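Local coordinates for pectate lyase (Bacillus, PDB 3VMV), which probably cleaves polygalacturonate, the backbone of pectin, by beta-elimination, as a secreted lyase of polysaccharide lyase family 1 with a parallel beta-helix fold, at residues A[21-26]-A[48-54]; A[34-38]-A[78-82]; A[83-87]-A[107-111]; A[134-138]-A[319-325]. One frame throughout, in Å; residues are numbered along the deposited sequence.

Interaction 1 of 4, residues A[21-26]-A[48-54]; sequences RVEYAS and LTIYVNG
Strands 21-25 and 48-52 run parallel in unbroken register from Arg-21 beside Leu-48 to Ala-25 beside Val-52, their axes 4.6 Å apart and turned by 25°. Five backbone hydrogen bonds join them: Arg-21 O, Glu-23 O and Ala-25 O accept from the amides of Thr-49, Tyr-51 and Asn-53, while the amides of Glu-23 and Ala-25 give to Thr-49 O and Tyr-51 O. The straightest is Thr-49 N to Arg-21 O, 2.9 Å long. A water adds to it, giving a proton to Arg-21 O and taking one from Thr-49 OG1. Strand 48-52 pairs on its far edge with strand 78-85, so this is the N-terminal end of the parallel beta-helix, where residues at the same level of successive strands point to the same face; the two tyrosines do so on the face that also carries Val-22 and Thr-49. Both place CG beside the backbone N (chi1 about -75°), and the side chains therefore run alongside each other. Tyr-51 CB lies over one face of the Tyr-24 ring, 3.8 Å from its centroid, in a CH-pi contact; the ring planes are 33° apart. Val-22 CG1 meets the edge of the Tyr-51 ring, 3.5 Å from CD2. On the face packed against helix 28-40, Ala-25 CB touches Ile-50 CG2 at 3.9 Å, and Leu-48 CD1 lies 4.0 Å from Arg-21 CB.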
loop_
_atom_site.group_PDB
_atom_site.type_symbol
_atom_site.label_atom_id
_atom_site.label_comp_id
_atom_site.label_asym_id
_atom_site.label_seq_id
_atom_site.Cartn_x
_atom_site.Cartn_y
_atom_site.Cartn_z
ATOM N N ARG A 21 14.333 -7.325 -20.197
ATOM C CA ARG A 21 15.598 -6.680 -19.931
ATOM C C ARG A 21 15.805 -6.449 -18.446
ATOM O O ARG A 21 14.830 -6.322 -17.683
ATOM C CB ARG A 21 15.654 -5.335 -20.660
ATOM C CG ARG A 21 15.750 -5.473 -22.160
ATOM C CD ARG A 21 16.076 -4.150 -22.851
ATOM N NE ARG A 21 15.783 -4.224 -24.282
ATOM C CZ ARG A 21 16.296 -3.405 -25.198
ATOM N NH1 ARG A 21 17.138 -2.445 -24.836
ATOM N NH2 ARG A 21 15.970 -3.548 -26.478
ATOM N N VAL A 22 17.079 -6.409 -18.055
ATOM C CA VAL A 22 17.480 -6.092 -16.680
ATOM C C VAL A 22 18.418 -4.916 -16.690
ATOM O O VAL A 22 19.381 -4.888 -17.464
ATOM C CB VAL A 22 18.175 -7.308 -15.998
ATOM C CG1 VAL A 22 18.604 -6.999 -14.562
ATOM C CG2 VAL A 22 17.247 -8.510 -16.030
ATOM N N GLU A 23 18.150 -3.939 -15.842
ATOM C CA GLU A 23 19.001 -2.797 -15.676
ATOM C C GLU A 23 19.236 -2.592 -14.216
ATOM O O GLU A 23 18.366 -2.951 -13.377
ATOM C CB GLU A 23 18.325 -1.552 -16.253
ATOM C CG GLU A 23 18.325 -1.494 -17.758
ATOM C CD GLU A 23 19.699 -1.124 -18.369
ATOM O OE1 GLU A 23 20.557 -0.478 -17.722
ATOM O OE2 GLU A 23 19.914 -1.428 -19.537
ATOM N N TYR A 24 20.371 -2.008 -13.902
ATOM C CA TYR A 24 20.672 -1.592 -12.557
ATOM C C TYR A 24 20.765 -0.077 -12.507
ATOM O O TYR A 24 21.499 0.541 -13.299
ATOM C CB TYR A 24 21.972 -2.192 -12.090
ATOM C CG TYR A 24 21.905 -3.674 -11.732
ATOM C CD1 TYR A 24 21.894 -4.651 -12.729
ATOM C CD2 TYR A 24 21.894 -4.066 -10.409
ATOM C CE1 TYR A 24 21.847 -6.017 -12.384
ATOM C CE2 TYR A 24 21.878 -5.395 -10.060
ATOM C CZ TYR A 24 21.837 -6.360 -11.049
ATOM O OH TYR A 24 21.813 -7.686 -10.661
ATOM N N ALA A 25 20.080 0.513 -11.533
ATOM C CA ALA A 25 20.065 1.968 -11.433
ATOM C C ALA A 25 20.354 2.398 -10.016
ATOM O O ALA A 25 19.926 1.754 -9.063
ATOM C CB ALA A 25 18.680 2.489 -11.825
ATOM N N SER A 26 21.040 3.513 -9.863
ATOM C CA SER A 26 21.334 4.018 -8.533
ATOM C C SER A 26 20.971 5.481 -8.390
ATOM O O SER A 26 21.277 6.087 -7.380
ATOM C CB SER A 26 22.809 3.810 -8.177
ATOM O OG SER A 26 23.629 4.315 -9.216
ATOM N N LEU A 48 10.658 -5.089 -18.209
ATOM C CA LEU A 48 11.864 -4.436 -17.739
ATOM C C LEU A 48 11.936 -4.589 -16.226
ATOM O O LEU A 48 11.014 -4.227 -15.522
ATOM C CB LEU A 48 11.822 -2.941 -18.103
ATOM C CG LEU A 48 13.009 -2.095 -17.595
ATOM C CD1 LEU A 48 14.361 -2.562 -18.127
ATOM C CD2 LEU A 48 12.788 -0.593 -17.900
ATOM N N THR A 49 13.025 -5.159 -15.742
ATOM C CA THR A 49 13.306 -5.188 -14.316
ATOM C C THR A 49 14.413 -4.187 -14.056
ATOM O O THR A 49 15.461 -4.218 -14.720
ATOM C CB THR A 49 13.767 -6.599 -13.888
ATOM O OG1 THR A 49 12.656 -7.492 -14.034
ATOM C CG2 THR A 49 14.228 -6.613 -12.435
ATOM N N ILE A 50 14.160 -3.258 -13.132
ATOM C CA ILE A 50 15.152 -2.294 -12.704
ATOM C C ILE A 50 15.562 -2.644 -11.270
ATOM O O ILE A 50 14.737 -2.508 -10.340
ATOM C CB ILE A 50 14.554 -0.876 -12.708
ATOM C CG1 ILE A 50 14.011 -0.566 -14.104
ATOM C CG2 ILE A 50 15.629 0.107 -12.278
ATOM C CD1 ILE A 50 13.325 0.812 -14.217
ATOM N N TYR A 51 16.783 -3.146 -11.110
ATOM C CA TYR A 51 17.355 -3.358 -9.774
ATOM C C TYR A 51 17.925 -2.059 -9.255
ATOM O O TYR A 51 18.771 -1.433 -9.910
ATOM C CB TYR A 51 18.438 -4.428 -9.806
ATOM C CG TYR A 51 17.877 -5.807 -9.939
ATOM C CD1 TYR A 51 17.119 -6.356 -8.891
ATOM C CD2 TYR A 51 18.062 -6.562 -11.111
ATOM C CE1 TYR A 51 16.575 -7.632 -9.003
ATOM C CE2 TYR A 51 17.489 -7.860 -11.226
ATOM C CZ TYR A 51 16.744 -8.364 -10.172
ATOM O OH TYR A 51 16.158 -9.634 -10.250
ATOM N N VAL A 52 17.509 -1.668 -8.059
ATOM C CA VAL A 52 17.923 -0.394 -7.497
ATOM C C VAL A 52 19.009 -0.671 -6.453
ATOM O O VAL A 52 18.771 -1.352 -5.416
ATOM C CB VAL A 52 16.738 0.338 -6.857
ATOM C CG1 VAL A 52 17.184 1.677 -6.304
ATOM C CG2 VAL A 52 15.617 0.553 -7.895
ATOM N N ASN A 53 20.207 -0.182 -6.761
ATOM C CA ASN A 53 21.375 -0.421 -5.915
ATOM C C ASN A 53 22.066 0.863 -5.460
ATOM O O ASN A 53 23.279 0.897 -5.245
ATOM C CB ASN A 53 22.369 -1.397 -6.584
ATOM C CG ASN A 53 22.926 -0.893 -7.919
ATOM O OD1 ASN A 53 22.631 0.217 -8.359
ATOM N ND2 ASN A 53 23.777 -1.715 -8.557
ATOM N N GLY A 54 21.275 1.903 -5.249
ATOM C CA GLY A 54 21.790 3.125 -4.671
ATOM C C GLY A 54 20.647 3.906 -4.095
ATOM O O GLY A 54 19.502 3.480 -4.216
HETATM O O HOH W 1 13.414 -8.687 -16.924
#

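Interaction 2 of 4, residues A[34-38]-A[78-82]; sequences LIDNR and IKNIS
The helix that covers the N-terminal end of the beta-helix, 28-40, meets strand 78-85 here, with Arg-38 reaching across to the strand backbone and Ile-35 touching Ile-78. The helix and strand segments pass 10.7 Å apart at 123°, a gap bridged by side chains. Arg-38 is the main bridge. Its CG stands anti to the backbone N (chi1 -175°) and the chain runs straight until a bend at chi3 (70°), which presents the guanidinium end-on to the strand. NH1 and NH2 both donate to the one carbonyl Lys-79 O, at 3.0 Å from NH1 and 2.9 Å from NH2, with that oxygen close to the guanidinium plane. NH1 shares its two protons among Lys-79 O, Glu-46 O and, weakly, Asn-80 O, so backbone carbonyls on two parts of the chain fix the rotation of the buried group. A helix closing the N-terminal end is a recurring feature of parallel beta-helices, whose apolar interior would otherwise end at solvent. Isoleucines flank the charged group: Ile-78 CG1 lies at its edge, 3.4 Å from NH2, and Ile-81 CD1 is 3.3 Å from the same nitrogen. One turn back along the helix, Ile-35 CG2 meets Ile-78 CD1 at 3.7 Å, the two side chains crossing at about a right angle. Val-68 of strand 66-68 packs against both Ile-35 and Ile-81.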
loop_
_atom_site.group_PDB
_atom_site.type_symbol
_atom_site.label_atom_id
_atom_site.label_comp_id
_atom_site.label_asym_id
_atom_site.label_seq_id
_atom_site.Cartn_x
_atom_site.Cartn_y
_atom_site.Cartn_z
ATOM N N LEU A 34 15.288 5.128 -17.954
ATOM C CA LEU A 34 14.967 3.786 -18.395
ATOM C C LEU A 34 13.484 3.666 -18.772
ATOM O O LEU A 34 13.137 3.094 -19.815
ATOM C CB LEU A 34 15.292 2.775 -17.308
ATOM C CG LEU A 34 16.782 2.565 -17.039
ATOM C CD1 LEU A 34 16.898 1.697 -15.838
ATOM C CD2 LEU A 34 17.446 1.919 -18.262
ATOM N N ILE A 35 12.625 4.226 -17.932
ATOM C CA ILE A 35 11.193 4.181 -18.169
ATOM C C ILE A 35 10.837 4.931 -19.448
ATOM O O ILE A 35 10.107 4.415 -20.286
ATOM C CB ILE A 35 10.438 4.791 -16.977
ATOM C CG1 ILE A 35 10.599 3.867 -15.760
ATOM C CG2 ILE A 35 8.974 5.077 -17.351
ATOM C CD1 ILE A 35 10.234 4.520 -14.429
ATOM N N ASP A 36 11.348 6.154 -19.586
ATOM C CA ASP A 36 10.954 7.013 -20.708
ATOM C C ASP A 36 11.554 6.499 -22.015
ATOM O O ASP A 36 10.872 6.486 -23.047
ATOM C CB ASP A 36 11.394 8.456 -20.462
ATOM C CG ASP A 36 10.673 9.107 -19.260
ATOM O OD1 ASP A 36 9.743 8.503 -18.662
ATOM O OD2 ASP A 36 11.048 10.242 -18.920
ATOM N N ASN A 37 12.810 6.062 -21.971
ATOM C CA ASN A 37 13.444 5.530 -23.164
ATOM C C ASN A 37 12.685 4.304 -23.656
ATOM O O ASN A 37 12.460 4.141 -24.861
ATOM C CB ASN A 37 14.897 5.159 -22.887
ATOM C CG ASN A 37 15.803 6.370 -22.764
ATOM O OD1 ASN A 37 15.430 7.485 -23.103
ATOM N ND2 ASN A 37 17.028 6.134 -22.300
ATOM N N ARG A 38 12.288 3.431 -22.738
ATOM C CA ARG A 38 11.522 2.272 -23.167
ATOM C C ARG A 38 10.194 2.699 -23.782
ATOM O O ARG A 38 9.754 2.161 -24.797
ATOM C CB ARG A 38 11.300 1.270 -22.030
ATOM C CG ARG A 38 10.600 0.007 -22.539
ATOM C CD ARG A 38 10.223 -0.927 -21.401
ATOM N NE ARG A 38 9.132 -0.324 -20.619
ATOM C CZ ARG A 38 8.220 -0.986 -19.943
ATOM N NH1 ARG A 38 8.273 -2.318 -19.856
ATOM N NH2 ARG A 38 7.262 -0.289 -19.327
ATOM N N ILE A 78 1.246 2.032 -19.365
ATOM C CA ILE A 78 2.621 1.576 -19.238
ATOM C C ILE A 78 2.570 0.214 -18.558
ATOM O O ILE A 78 1.772 0.005 -17.653
ATOM C CB ILE A 78 3.506 2.592 -18.459
ATOM C CG1 ILE A 78 4.965 2.114 -18.465
ATOM C CG2 ILE A 78 2.948 2.864 -17.018
ATOM C CD1 ILE A 78 5.897 3.190 -17.905
ATOM N N LYS A 79 3.369 -0.732 -19.023
ATOM C CA LYS A 79 3.184 -2.138 -18.612
ATOM C C LYS A 79 4.469 -2.862 -18.293
ATOM O O LYS A 79 5.510 -2.538 -18.810
ATOM C CB LYS A 79 2.496 -2.931 -19.713
ATOM C CG LYS A 79 1.182 -2.273 -20.179
ATOM C CD LYS A 79 0.288 -3.278 -20.889
ATOM C CE LYS A 79 0.593 -3.312 -22.343
ATOM N NZ LYS A 79 0.242 -2.011 -22.968
ATOM N N ASN A 80 4.361 -3.896 -17.463
ATOM C CA ASN A 80 5.390 -4.928 -17.348
ATOM C C ASN A 80 6.734 -4.408 -16.803
ATOM O O ASN A 80 7.778 -4.486 -17.469
ATOM C CB ASN A 80 5.609 -5.638 -18.699
ATOM C CG ASN A 80 4.307 -6.128 -19.324
ATOM O OD1 ASN A 80 3.346 -6.485 -18.644
ATOM N ND2 ASN A 80 4.284 -6.135 -20.664
ATOM N N ILE A 81 6.681 -3.911 -15.567
ATOM C CA ILE A 81 7.878 -3.403 -14.908
ATOM C C ILE A 81 8.018 -4.003 -13.535
ATOM O O ILE A 81 7.017 -4.118 -12.820
ATOM C CB ILE A 81 7.750 -1.894 -14.752
ATOM C CG1 ILE A 81 7.789 -1.239 -16.128
ATOM C CG2 ILE A 81 8.875 -1.344 -13.857
ATOM C CD1 ILE A 81 7.600 0.270 -16.076
ATOM N N SER A 82 9.234 -4.357 -13.135
ATOM C CA SER A 82 9.545 -4.557 -11.721
ATOM C C SER A 82 10.637 -3.583 -11.304
ATOM O O SER A 82 11.597 -3.373 -12.068
ATOM C CB SER A 82 10.074 -5.969 -11.469
ATOM O OG SER A 82 9.133 -6.963 -11.792
#

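Interaction 3 of 4, residues A[83-87]-A[107-111]; sequences IIGVG and IQNVS
Asn-109 and the backbone of 85-87 form the close-knit end of this contact, whereas the paired side chains of Ile-84 and Gln-108 meet loosely on a partly exposed face. At the strand end, Ile-83 O accepts from Gln-108 N and Gly-85 N gives to Gln-108 O, both 2.9 Å long, keeping strands 83-85 and 107-108 in parallel register. The strands belong to successive coils of the parallel beta-helix, and beyond the second bond the chain turns: Asn-109 has a positive phi (57°) and its side chain takes over the bridging. With CG anti to the backbone N (chi1 -161°), its amide swings out beside Gly-85 and the 86-87 loop that leaves the strand. ND2 then spends its protons on two carbonyls, Gly-85 O at 2.9 Å, approached from above the carbonyl plane, and Gly-87 O at 3.0 Å, met on a lone pair. OD1 is taken by Gly-323 N of the C-terminal segment, so both ends of the amide are held. A water near Gly-87 O and Asn-109 O lies beside the same turn. Val-110 CG1 packs on the chain at 3.5 Å from Gly-85 N, on the buried side. By contrast, the side chains of Ile-84 and Gln-108 simply lie side by side, pointing the same way; the C-terminal tail reaches this face too, Asn-326 touching Ile-84 and Ile-325 touching Gln-108.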
loop_
_atom_site.group_PDB
_atom_site.type_symbol
_atom_site.label_atom_id
_atom_site.label_comp_id
_atom_site.label_asym_id
_atom_site.label_seq_id
_atom_site.Cartn_x
_atom_site.Cartn_y
_atom_site.Cartn_z
ATOM N N ILE A 83 10.463 -2.961 -10.144
ATOM C CA ILE A 83 11.507 -2.169 -9.486
ATOM C C ILE A 83 11.837 -2.925 -8.212
ATOM O O ILE A 83 10.960 -3.090 -7.355
ATOM C CB ILE A 83 10.963 -0.754 -9.170
ATOM C CG1 ILE A 83 10.685 -0.050 -10.504
ATOM C CG2 ILE A 83 11.920 0.025 -8.262
ATOM C CD1 ILE A 83 9.985 1.291 -10.373
ATOM N N ILE A 84 13.064 -3.436 -8.130
ATOM C CA ILE A 84 13.450 -4.334 -7.032
ATOM C C ILE A 84 14.737 -3.840 -6.412
ATOM O O ILE A 84 15.745 -3.659 -7.111
ATOM C CB ILE A 84 13.622 -5.743 -7.568
ATOM C CG1 ILE A 84 12.394 -6.157 -8.375
ATOM C CG2 ILE A 84 13.956 -6.703 -6.421
ATOM C CD1 ILE A 84 12.547 -7.580 -9.006
ATOM N N GLY A 85 14.730 -3.634 -5.093
ATOM C CA GLY A 85 15.946 -3.265 -4.414
ATOM C C GLY A 85 16.962 -4.403 -4.374
ATOM O O GLY A 85 16.597 -5.578 -4.339
ATOM N N VAL A 86 18.233 -4.044 -4.389
ATOM C CA VAL A 86 19.327 -4.985 -4.184
ATOM C C VAL A 86 19.729 -5.005 -2.703
ATOM O O VAL A 86 20.173 -3.993 -2.170
ATOM C CB VAL A 86 20.530 -4.583 -5.070
ATOM C CG1 VAL A 86 21.725 -5.553 -4.867
ATOM C CG2 VAL A 86 20.094 -4.600 -6.508
ATOM N N GLY A 87 19.558 -6.147 -2.024
ATOM C CA GLY A 87 19.933 -6.228 -0.617
ATOM C C GLY A 87 19.176 -5.207 0.202
ATOM O O GLY A 87 17.963 -5.121 0.122
ATOM N N ILE A 107 6.724 -3.681 -7.229
ATOM C CA ILE A 107 7.703 -2.890 -6.458
ATOM C C ILE A 107 8.060 -3.728 -5.241
ATOM O O ILE A 107 7.173 -4.083 -4.437
ATOM C CB ILE A 107 7.104 -1.563 -6.044
ATOM C CG1 ILE A 107 6.611 -0.798 -7.271
ATOM C CG2 ILE A 107 8.107 -0.722 -5.201
ATOM C CD1 ILE A 107 5.869 0.444 -6.990
ATOM N N GLN A 108 9.331 -4.084 -5.126
ATOM C CA GLN A 108 9.727 -5.083 -4.139
ATOM C C GLN A 108 11.069 -4.743 -3.534
ATOM O O GLN A 108 12.029 -4.308 -4.229
ATOM C CB GLN A 108 9.793 -6.410 -4.870
ATOM C CG GLN A 108 10.072 -7.594 -3.971
ATOM C CD GLN A 108 9.925 -8.900 -4.721
ATOM O OE1 GLN A 108 9.150 -9.807 -4.325
ATOM N NE2 GLN A 108 10.668 -9.024 -5.780
ATOM N N ASN A 109 11.208 -5.031 -2.242
ATOM C CA ASN A 109 12.490 -4.906 -1.548
ATOM C C ASN A 109 13.145 -3.523 -1.604
ATOM O O ASN A 109 14.374 -3.416 -1.732
ATOM C CB ASN A 109 13.498 -5.959 -2.049
ATOM C CG ASN A 109 14.650 -6.171 -1.086
ATOM O OD1 ASN A 109 14.449 -6.261 0.139
ATOM N ND2 ASN A 109 15.869 -6.244 -1.638
ATOM N N VAL A 110 12.326 -2.480 -1.542
ATOM C CA VAL A 110 12.884 -1.124 -1.401
ATOM C C VAL A 110 12.403 -0.440 -0.113
ATOM O O VAL A 110 11.344 -0.779 0.436
ATOM C CB VAL A 110 12.514 -0.214 -2.643
ATOM C CG1 VAL A 110 13.075 -0.803 -3.911
ATOM C CG2 VAL A 110 10.973 -0.039 -2.736
ATOM N N SER A 111 13.162 0.554 0.350
ATOM C CA SER A 111 12.731 1.381 1.462
ATOM C C SER A 111 12.423 2.746 0.898
ATOM O O SER A 111 13.258 3.288 0.172
ATOM C CB SER A 111 13.830 1.525 2.499
ATOM O OG SER A 111 14.176 0.233 3.014
HETATM O O HOH W 2 16.759 -2.706 -0.516
#

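Interaction 4 of 4, residues A[134-138]-A[319-325]; sequences IDHNE and HSGVGVI
Val-322 N gives the sound hydrogen bond between the segments, 2.9 Å to Glu-138 OE2, on the anti side of the carboxylate and at an N-H...O angle of 162°. Glu-138, with an extended chain beyond CG, reaches back to make it. Val-322 CG2 rests 3.4 Å from that oxygen, and Val-322 CG1 packs 3.7 Å from His-136 O. The tail thus lies against the turn that follows strand 132-135 of the beta-helix. Within that turn the His-136 ring is oriented by its neighbour: ND1 donates to Asp-135 OD2 at 2.7 Å, with the carboxylate oxygen lying in the ring plane, and Asp-135 OD1 is held in turn by Ser-168 OG. The ring is wrapped by the 319-325 segment, which follows the C-terminal helix 309-319: His-319 O lies at its edge, 2.9 Å from NE2, Gly-321 O also comes to the edge, 3.3 Å from CD2, and the side chain of Ile-325 covers one face. Trp-169 stacks on the ring as well. The Asp-135 carboxylate fixes the rotation of the imidazole and would tend to favour the proton on ND1.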
loop_
_atom_site.group_PDB
_atom_site.type_symbol
_atom_site.label_atom_id
_atom_site.label_comp_id
_atom_site.label_asym_id
_atom_site.label_seq_id
_atom_site.Cartn_x
_atom_site.Cartn_y
_atom_site.Cartn_z
ATOM N N ILE A 134 3.018 -4.890 -4.338
ATOM C CA ILE A 134 3.931 -4.081 -3.518
ATOM C C ILE A 134 4.346 -5.009 -2.373
ATOM O O ILE A 134 3.508 -5.278 -1.514
ATOM C CB ILE A 134 3.189 -2.872 -3.037
ATOM C CG1 ILE A 134 2.899 -1.996 -4.257
ATOM C CG2 ILE A 134 4.026 -2.092 -1.932
ATOM C CD1 ILE A 134 1.855 -0.883 -3.992
ATOM N N ASP A 135 5.578 -5.520 -2.445
ATOM C CA ASP A 135 6.000 -6.645 -1.592
ATOM C C ASP A 135 7.349 -6.419 -0.944
ATOM O O ASP A 135 8.309 -6.027 -1.574
ATOM C CB ASP A 135 6.024 -7.897 -2.467
ATOM C CG ASP A 135 6.490 -9.145 -1.707
ATOM O OD1 ASP A 135 5.672 -9.679 -0.947
ATOM O OD2 ASP A 135 7.651 -9.539 -1.881
ATOM N N HIS A 136 7.449 -6.700 0.347
ATOM C CA HIS A 136 8.746 -6.730 1.020
ATOM C C HIS A 136 9.486 -5.398 0.991
ATOM O O HIS A 136 10.693 -5.348 0.858
ATOM C CB HIS A 136 9.632 -7.880 0.493
ATOM C CG HIS A 136 9.356 -9.198 1.153
ATOM N ND1 HIS A 136 8.599 -10.183 0.555
ATOM C CD2 HIS A 136 9.699 -9.673 2.378
ATOM C CE1 HIS A 136 8.553 -11.241 1.356
ATOM N NE2 HIS A 136 9.192 -10.951 2.478
ATOM N N ASN A 137 8.717 -4.324 1.168
ATOM C CA ASN A 137 9.278 -2.987 1.269
ATOM C C ASN A 137 9.169 -2.442 2.690
ATOM O O ASN A 137 8.538 -3.054 3.559
ATOM C CB ASN A 137 8.527 -2.060 0.346
ATOM C CG ASN A 137 8.403 -2.610 -1.074
ATOM O OD1 ASN A 137 7.257 -2.882 -1.570
ATOM N ND2 ASN A 137 9.500 -2.737 -1.746
ATOM N N GLU A 138 9.742 -1.254 2.898
ATOM C CA GLU A 138 9.592 -0.552 4.169
ATOM C C GLU A 138 9.269 0.882 3.844
ATOM O O GLU A 138 9.916 1.485 3.006
ATOM C CB GLU A 138 10.852 -0.649 5.038
ATOM C CG GLU A 138 11.114 -2.106 5.402
ATOM C CD GLU A 138 12.236 -2.342 6.388
ATOM O OE1 GLU A 138 12.645 -1.418 7.136
ATOM O OE2 GLU A 138 12.720 -3.498 6.464
ATOM N N HIS A 319 9.952 -11.879 8.779
ATOM C CA HIS A 319 10.153 -11.919 7.339
ATOM C C HIS A 319 9.602 -10.736 6.564
ATOM O O HIS A 319 9.771 -10.673 5.324
ATOM C CB HIS A 319 9.589 -13.204 6.743
ATOM C CG HIS A 319 10.154 -14.441 7.351
ATOM N ND1 HIS A 319 11.471 -14.819 7.197
ATOM C CD2 HIS A 319 9.576 -15.380 8.139
ATOM C CE1 HIS A 319 11.674 -15.951 7.848
ATOM N NE2 HIS A 319 10.542 -16.312 8.426
ATOM N N SER A 320 8.964 -9.795 7.263
ATOM C CA SER A 320 8.547 -8.572 6.568
ATOM C C SER A 320 9.729 -7.632 6.304
ATOM O O SER A 320 10.758 -7.699 6.951
ATOM C CB SER A 320 7.402 -7.872 7.320
ATOM O OG SER A 320 7.839 -7.383 8.578
ATOM N N GLY A 321 9.529 -6.731 5.350
ATOM C CA GLY A 321 10.505 -5.692 5.066
ATOM C C GLY A 321 11.630 -6.094 4.125
ATOM O O GLY A 321 11.553 -7.116 3.410
ATOM N N VAL A 322 12.659 -5.242 4.092
ATOM C CA VAL A 322 13.743 -5.372 3.116
ATOM C C VAL A 322 14.837 -6.313 3.581
ATOM O O VAL A 322 14.949 -6.613 4.785
ATOM C CB VAL A 322 14.347 -3.987 2.759
ATOM C CG1 VAL A 322 13.275 -3.100 2.139
ATOM C CG2 VAL A 322 14.994 -3.317 3.998
ATOM N N GLY A 323 15.679 -6.718 2.629
ATOM C CA GLY A 323 16.799 -7.604 2.910
ATOM C C GLY A 323 16.402 -9.051 3.148
ATOM O O GLY A 323 17.222 -9.823 3.669
ATOM N N VAL A 324 15.169 -9.425 2.812
ATOM C CA VAL A 324 14.669 -10.789 3.043
ATOM C C VAL A 324 14.634 -11.588 1.737
ATOM O O VAL A 324 15.140 -12.720 1.684
ATOM C CB VAL A 324 13.264 -10.758 3.685
ATOM C CG1 VAL A 324 12.794 -12.182 3.965
ATOM C CG2 VAL A 324 13.322 -9.958 4.995
ATOM N N ILE A 325 14.049 -10.999 0.696
ATOM C CA ILE A 325 13.799 -11.702 -0.570
ATOM C C ILE A 325 14.895 -11.546 -1.620
ATOM O O ILE A 325 14.928 -12.314 -2.582
ATOM C CB ILE A 325 12.445 -11.286 -1.223
ATOM C CG1 ILE A 325 12.420 -9.798 -1.578
ATOM C CG2 ILE A 325 11.290 -11.622 -0.325
ATOM C CD1 ILE A 325 12.923 -9.504 -2.972
#

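Overall arrangement
From the N terminus, interaction 1 closes the loop that runs from strand 21-25 through helix 28-40 to strand 48-52. Interaction 2 starts on that helix and ends on strand 78-85, so the two cross along the chain; their centres are about 11 Å apart. Interaction 3 continues on the same strand, straight after residue 82, and closes the next coil with strand 105-108. Interaction 4 follows in series, and none is nested in another; it spans the longest loop, 180 residues, bringing the C-terminal tail back to the turn after strand 132-135. The centres of interactions 3 and 4 lie about 8 Å apart, and Ile-107 O and Asp-135 N probably hydrogen-bond between them. Together they bind the N-terminal helix, the first coils and the tail.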